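Local coordinates for protein endo-arabinase (Bacteroides thetaiotaomicron, PDB 5C0P) that probably hydrolyses glycosidic bonds in L-arabinan, as a magnesium-binding member of glycoside hydrolase family 43, at residues N46-V52 / D63-I69; G106-L110 / L122-T128. All coordinates share one frame; numbering follows the deposited sequence.

Contact 1 of 2, residues N46-V52 / D63-I69; sequences NNLKIRV and DEGYSFI
A classic beta bulge in the antiparallel hairpin of strands 50-55 and 60-68 sets Ser-67 and Phe-68 together opposite Ile-50. Ile-50 O accepts from Ser-67 N at 2.9 Å, the N-H bent to 139°, and takes a weak bond from Phe-68 N; in return Ile-50 N gives a nearly straight bond to Phe-68 O. Beyond the bulge, Val-52 N donates to Gly-65 O (2.8 Å). On the face bearing Arg-51 and Tyr-66, the arginine meets Asp-63 side-on: NE reaches OD1 at 2.9 Å and NH1 reaches OD2 at 2.8 Å, both arriving from above the carboxylate plane. Asp-63 OD1 also closes an Asx turn by accepting Gly-65 N from the opposite face. These adjacent antiparallel strands belong to a blade of the five-bladed beta-propeller of family 43. Arg-51 NH2 binds Asn-46 OD1, which lies at the Tyr-66 ring edge, 3.5 Å from CE1. Replacing Arg-51 by an alanine is likely to leave the Asp-63 carboxylate without this countercharge and the Asn-46 amide freer to turn. Lys-49, with chi4 bent to -65°, runs its CE to 3.5 Å from Tyr-66 CE1 and turns NZ back onto Asn-46 O and Asn-47 O.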
loop_
_atom_site.group_PDB
_atom_site.type_symbol
_atom_site.label_atom_id
_atom_site.label_comp_id
_atom_site.label_asym_id
_atom_site.label_seq_id
_atom_site.Cartn_x
_atom_site.Cartn_y
_atom_site.Cartn_z
ATOM N N ASN A 46 -0.696 -14.375 -4.193
ATOM C CA ASN A 46 -0.307 -15.528 -4.997
ATOM C C ASN A 46 -1.553 -16.352 -5.336
ATOM O O ASN A 46 -1.494 -17.574 -5.486
ATOM C CB ASN A 46 0.742 -16.338 -4.224
ATOM C CG ASN A 46 1.386 -17.447 -5.042
ATOM O OD1 ASN A 46 1.558 -18.561 -4.541
ATOM N ND2 ASN A 46 1.755 -17.154 -6.294
ATOM N N ASN A 47 -2.673 -15.637 -5.470
ATOM C CA ASN A 47 -3.989 -16.197 -5.806
ATOM C C ASN A 47 -4.664 -16.855 -4.603
ATOM O O ASN A 47 -4.446 -18.038 -4.328
ATOM C CB ASN A 47 -3.940 -17.149 -7.006
ATOM C CG ASN A 47 -5.316 -17.441 -7.574
ATOM O OD1 ASN A 47 -6.336 -17.073 -6.989
ATOM N ND2 ASN A 47 -5.352 -18.119 -8.718
ATOM N N LEU A 48 -5.469 -16.063 -3.892
ATOM C CA LEU A 48 -6.215 -16.513 -2.703
ATOM C C LEU A 48 -5.289 -17.036 -1.601
ATOM O O LEU A 48 -5.656 -17.917 -0.810
ATOM C CB LEU A 48 -7.294 -17.537 -3.073
ATOM C CG LEU A 48 -8.363 -16.952 -4.009
ATOM C CD1 LEU A 48 -9.437 -17.974 -4.353
ATOM C CD2 LEU A 48 -8.992 -15.729 -3.358
ATOM N N LYS A 49 -4.085 -16.479 -1.573
ATOM C CA LYS A 49 -3.138 -16.730 -0.495
ATOM C C LYS A 49 -2.020 -15.727 -0.607
ATOM O O LYS A 49 -1.772 -15.182 -1.682
ATOM C CB LYS A 49 -2.579 -18.146 -0.568
ATOM C CG LYS A 49 -1.966 -18.534 -1.900
ATOM C CD LYS A 49 -1.998 -20.052 -2.058
ATOM C CE LYS A 49 -1.435 -20.503 -3.395
ATOM N NZ LYS A 49 -2.255 -20.048 -4.536
ATOM N N ILE A 50 -1.348 -15.476 0.511
ATOM C CA ILE A 50 -0.216 -14.568 0.504
ATOM C C ILE A 50 1.067 -15.384 0.572
ATOM O O ILE A 50 1.253 -16.197 1.477
ATOM C CB ILE A 50 -0.281 -13.552 1.668
ATOM C CG1 ILE A 50 -1.624 -12.812 1.669
ATOM C CG2 ILE A 50 0.895 -12.554 1.607
ATOM C CD1 ILE A 50 -1.963 -12.096 0.360
ATOM N N ARG A 51 1.933 -15.170 -0.416
ATOM C CA ARG A 51 3.223 -15.844 -0.510
ATOM C C ARG A 51 4.284 -14.856 -0.045
ATOM O O ARG A 51 4.101 -13.650 -0.171
ATOM C CB ARG A 51 3.486 -16.246 -1.968
ATOM C CG ARG A 51 4.748 -17.057 -2.226
ATOM C CD ARG A 51 4.445 -18.528 -2.179
ATOM N NE ARG A 51 5.496 -19.353 -2.774
ATOM C CZ ARG A 51 5.353 -20.032 -3.907
ATOM N NH1 ARG A 51 6.355 -20.764 -4.377
ATOM N NH2 ARG A 51 4.202 -19.984 -4.569
ATOM N N VAL A 52 5.387 -15.353 0.507
ATOM C CA VAL A 52 6.452 -14.457 0.936
ATOM C C VAL A 52 7.810 -14.894 0.391
ATOM O O VAL A 52 8.196 -16.054 0.497
ATOM C CB VAL A 52 6.480 -14.311 2.483
ATOM C CG1 VAL A 52 6.562 -15.672 3.174
ATOM C CG2 VAL A 52 7.620 -13.394 2.911
ATOM N N ASP A 63 12.167 -18.290 -1.886
ATOM C CA ASP A 63 10.790 -18.601 -1.534
ATOM C C ASP A 63 10.723 -19.078 -0.088
ATOM O O ASP A 63 11.380 -20.056 0.285
ATOM C CB ASP A 63 10.267 -19.688 -2.479
ATOM C CG ASP A 63 8.835 -20.107 -2.178
ATOM O OD1 ASP A 63 8.081 -19.340 -1.545
ATOM O OD2 ASP A 63 8.460 -21.225 -2.597
ATOM N N GLU A 64 9.936 -18.373 0.724
ATOM C CA GLU A 64 9.723 -18.753 2.117
ATOM C C GLU A 64 8.300 -19.252 2.369
ATOM O O GLU A 64 7.870 -19.372 3.513
ATOM C CB GLU A 64 10.054 -17.586 3.052
ATOM C CG GLU A 64 11.545 -17.315 3.198
ATOM C CD GLU A 64 12.278 -18.396 3.974
ATOM O OE1 GLU A 64 11.622 -19.251 4.607
ATOM O OE2 GLU A 64 13.524 -18.392 3.951
ATOM N N GLY A 65 7.579 -19.575 1.302
ATOM C CA GLY A 65 6.291 -20.222 1.456
ATOM C C GLY A 65 5.145 -19.252 1.656
ATOM O O GLY A 65 5.199 -18.103 1.219
ATOM N N TYR A 66 4.096 -19.712 2.328
ATOM C CA TYR A 66 2.902 -18.893 2.481
ATOM C C TYR A 66 2.838 -18.259 3.857
ATOM O O TYR A 66 2.965 -18.944 4.876
ATOM C CB TYR A 66 1.649 -19.732 2.235
ATOM C CG TYR A 66 1.651 -20.406 0.888
ATOM C CD1 TYR A 66 1.526 -19.664 -0.280
ATOM C CD2 TYR A 66 1.786 -21.781 0.783
ATOM C CE1 TYR A 66 1.532 -20.278 -1.516
ATOM C CE2 TYR A 66 1.790 -22.404 -0.446
ATOM C CZ TYR A 66 1.663 -21.646 -1.592
ATOM O OH TYR A 66 1.667 -22.269 -2.819
ATOM N N SER A 67 2.645 -16.944 3.871
ATOM C CA SER A 67 2.536 -16.199 5.115
ATOM C C SER A 67 1.082 -16.079 5.569
ATOM O O SER A 67 0.822 -15.856 6.746
ATOM C CB SER A 67 3.176 -14.819 4.986
ATOM O OG SER A 67 2.550 -14.062 3.958
ATOM N N PHE A 68 0.131 -16.217 4.644
ATOM C CA PHE A 68 -1.281 -16.273 5.036
ATOM C C PHE A 68 -2.138 -17.121 4.114
ATOM O O PHE A 68 -2.239 -16.847 2.912
ATOM C CB PHE A 68 -1.917 -14.874 5.145
ATOM C CG PHE A 68 -3.355 -14.914 5.586
ATOM C CD1 PHE A 68 -3.685 -15.493 6.805
ATOM C CD2 PHE A 68 -4.372 -14.399 4.798
ATOM C CE1 PHE A 68 -4.997 -15.568 7.233
ATOM C CE2 PHE A 68 -5.704 -14.467 5.230
ATOM C CZ PHE A 68 -6.010 -15.053 6.446
ATOM N N ILE A 69 -2.754 -18.151 4.692
ATOM C CA ILE A 69 -3.810 -18.913 4.044
ATOM C C ILE A 69 -5.019 -18.794 4.948
ATOM O O ILE A 69 -4.940 -19.163 6.121
ATOM C CB ILE A 69 -3.476 -20.411 3.979
ATOM C CG1 ILE A 69 -2.092 -20.644 3.374
ATOM C CG2 ILE A 69 -4.577 -21.170 3.224
ATOM C CD1 ILE A 69 -2.059 -20.519 1.890
#

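Contact 2 of 2, residues G106-L110 / L122-T128; sequences GTSIL and LVNKAIT
Segment 122-128 runs beside strand 106-110 without regular strand pairing, meeting it through two backbone-to-backbone bonds, Leu-122 N to Ile-109 O (2.9 Å) and Ile-127 N to Thr-107 O (2.8 Å), the latter donor lying in the carbonyl plane. Strand 103-112 belongs to a four-stranded antiparallel blade of the family 43 beta-propeller, and this loop follows its short last strand, 120-121, on the way to strand 134-141 of another sheet. Between these two backbone bonds the chains part around Asn-124, the centre of an inverse gamma turn, and two waters bridge them. One accepts from Ser-108 OG and donates to both Ile-109 O and Val-123 O; the other accepts from Ile-109 N and donates to Lys-125 O. Ile-109 O thus receives both Leu-122 N and a water. The Ile-109 side chain meets two loop residues with different branches: CG2 lies alongside Leu-122 CD2 at 3.8 Å, the two chains pointing the same way, whereas CD1 meets Ile-127 CG2 at 4.0 Å in an oblique crossing. Gly-106 gives the loop room, since a CB there would collide with Ala-126 CB and Thr-128 OG1. Thr-107 OG1 is hydrogen-bonded to Thr-97 OG1 and Gly-137 N; the Thr-107 side chain lies about 6 Å from that of Asp-136, predicted to modulate the pKa of the active-site glutamate. Thr-128 holds OG1 between its backbone N and carbonyl carbon (chi1 52°), 3.1 Å from Thr-107 N, which donates to it at 146°.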
loop_
_atom_site.group_PDB
_atom_site.type_symbol
_atom_site.label_atom_id
_atom_site.label_comp_id
_atom_site.label_asym_id
_atom_site.label_seq_id
_atom_site.Cartn_x
_atom_site.Cartn_y
_atom_site.Cartn_z
ATOM N N GLY A 106 -12.969 -4.663 1.983
ATOM C CA GLY A 106 -12.269 -3.853 2.963
ATOM C C GLY A 106 -10.892 -4.394 3.262
ATOM O O GLY A 106 -10.558 -5.519 2.884
ATOM N N THR A 107 -10.087 -3.600 3.951
ATOM C CA THR A 107 -8.754 -4.029 4.335
ATOM C C THR A 107 -8.832 -4.532 5.765
ATOM O O THR A 107 -9.475 -3.905 6.607
ATOM C CB THR A 107 -7.763 -2.858 4.231
ATOM O OG1 THR A 107 -7.755 -2.373 2.884
ATOM C CG2 THR A 107 -6.350 -3.289 4.641
ATOM N N SER A 108 -8.217 -5.675 6.043
ATOM C CA SER A 108 -8.136 -6.128 7.427
ATOM C C SER A 108 -6.696 -6.352 7.852
ATOM O O SER A 108 -5.774 -6.370 7.015
ATOM C CB SER A 108 -9.034 -7.339 7.720
ATOM O OG SER A 108 -8.459 -8.520 7.249
ATOM N N ILE A 109 -6.508 -6.470 9.161
ATOM C CA ILE A 109 -5.183 -6.521 9.757
ATOM C C ILE A 109 -4.957 -7.880 10.406
ATOM O O ILE A 109 -5.821 -8.398 11.131
ATOM C CB ILE A 109 -5.008 -5.397 10.788
ATOM C CG1 ILE A 109 -5.189 -4.035 10.104
ATOM C CG2 ILE A 109 -3.637 -5.501 11.480
ATOM C CD1 ILE A 109 -5.234 -2.834 11.071
ATOM N N LEU A 110 -3.801 -8.471 10.109
ATOM C CA LEU A 110 -3.436 -9.779 10.640
ATOM C C LEU A 110 -2.076 -9.639 11.297
ATOM O O LEU A 110 -1.321 -8.721 10.968
ATOM C CB LEU A 110 -3.394 -10.818 9.517
ATOM C CG LEU A 110 -4.719 -10.947 8.753
ATOM C CD1 LEU A 110 -4.752 -10.060 7.495
ATOM C CD2 LEU A 110 -4.982 -12.381 8.414
ATOM N N LEU A 122 -6.057 -10.250 13.376
ATOM C CA LEU A 122 -5.986 -9.476 14.609
ATOM C C LEU A 122 -7.389 -9.363 15.186
ATOM O O LEU A 122 -7.607 -9.616 16.376
ATOM C CB LEU A 122 -5.358 -8.108 14.338
ATOM C CG LEU A 122 -5.179 -7.215 15.559
ATOM C CD1 LEU A 122 -4.269 -7.877 16.599
ATOM C CD2 LEU A 122 -4.651 -5.847 15.119
ATOM N N VAL A 123 -8.336 -8.988 14.322
ATOM C CA VAL A 123 -9.768 -9.162 14.546
ATOM C C VAL A 123 -10.339 -9.718 13.240
ATOM O O VAL A 123 -9.767 -9.483 12.162
ATOM C CB VAL A 123 -10.491 -7.843 14.916
ATOM C CG1 VAL A 123 -9.928 -7.258 16.211
ATOM C CG2 VAL A 123 -10.397 -6.833 13.792
ATOM N N ASN A 124 -11.442 -10.459 13.332
ATOM C CA ASN A 124 -12.001 -11.116 12.148
ATOM C C ASN A 124 -13.009 -10.247 11.393
ATOM O O ASN A 124 -14.167 -10.630 11.174
ATOM C CB ASN A 124 -12.619 -12.459 12.508
ATOM C CG ASN A 124 -12.920 -13.305 11.277
ATOM O OD1 ASN A 124 -12.309 -13.113 10.221
ATOM N ND2 ASN A 124 -13.864 -14.231 11.406
ATOM N N LYS A 125 -12.546 -9.064 11.003
ATOM C CA LYS A 125 -13.341 -8.132 10.213
ATOM C C LYS A 125 -12.437 -7.022 9.707
ATOM O O LYS A 125 -11.335 -6.817 10.227
ATOM C CB LYS A 125 -14.486 -7.533 11.031
ATOM C CG LYS A 125 -14.067 -6.705 12.219
ATOM C CD LYS A 125 -15.312 -6.141 12.901
ATOM C CE LYS A 125 -15.000 -5.581 14.281
ATOM N NZ LYS A 125 -16.239 -5.294 15.072
ATOM N N ALA A 126 -12.903 -6.304 8.690
ATOM C CA ALA A 126 -12.149 -5.200 8.122
ATOM C C ALA A 126 -11.962 -4.082 9.145
ATOM O O ALA A 126 -12.825 -3.859 9.990
ATOM C CB ALA A 126 -12.864 -4.655 6.897
ATOM N N ILE A 127 -10.838 -3.383 9.041
ATOM C CA ILE A 127 -10.588 -2.183 9.837
ATOM C C ILE A 127 -11.192 -0.947 9.151
ATOM O O ILE A 127 -11.485 0.062 9.795
ATOM C CB ILE A 127 -9.067 -2.012 10.078
ATOM C CG1 ILE A 127 -8.805 -0.952 11.148
ATOM C CG2 ILE A 127 -8.334 -1.687 8.774
ATOM C CD1 ILE A 127 -9.432 -1.268 12.494
ATOM N N THR A 128 -11.409 -1.048 7.842
ATOM C CA THR A 128 -12.101 -0.001 7.086
ATOM C C THR A 128 -13.612 -0.077 7.367
ATOM O O THR A 128 -14.090 -1.086 7.892
ATOM C CB THR A 128 -11.782 -0.147 5.583
ATOM O OG1 THR A 128 -12.041 -1.498 5.173
ATOM C CG2 THR A 128 -10.316 0.190 5.312
HETATM O O HOH W 1 -8.024 -9.634 9.939
HETATM O O HOH W 2 -8.718 -5.674 10.784
#

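The two contacts belong to different antiparallel sheets, their centres 18 Å apart, and follow one another along the chain. Both are partly buried, but contact 1 has a charged, more exposed face round Arg-51 and an apolar one round Ile-50 and Phe-68, while contact 2 is built on a wholly buried strand segment facing a mostly more exposed loop. Contact 1 joins neighbouring strands of one sheet directly and adds a salt bridge; contact 2 has no ionic pair and completes its backbone bonding with waters and a threonine hydroxyl. Their buried sides meet where Phe-68 CE1 packs 3.4 Å from Leu-110 CD2, and Leu-94 of strand 91-100 touches both of these side chains.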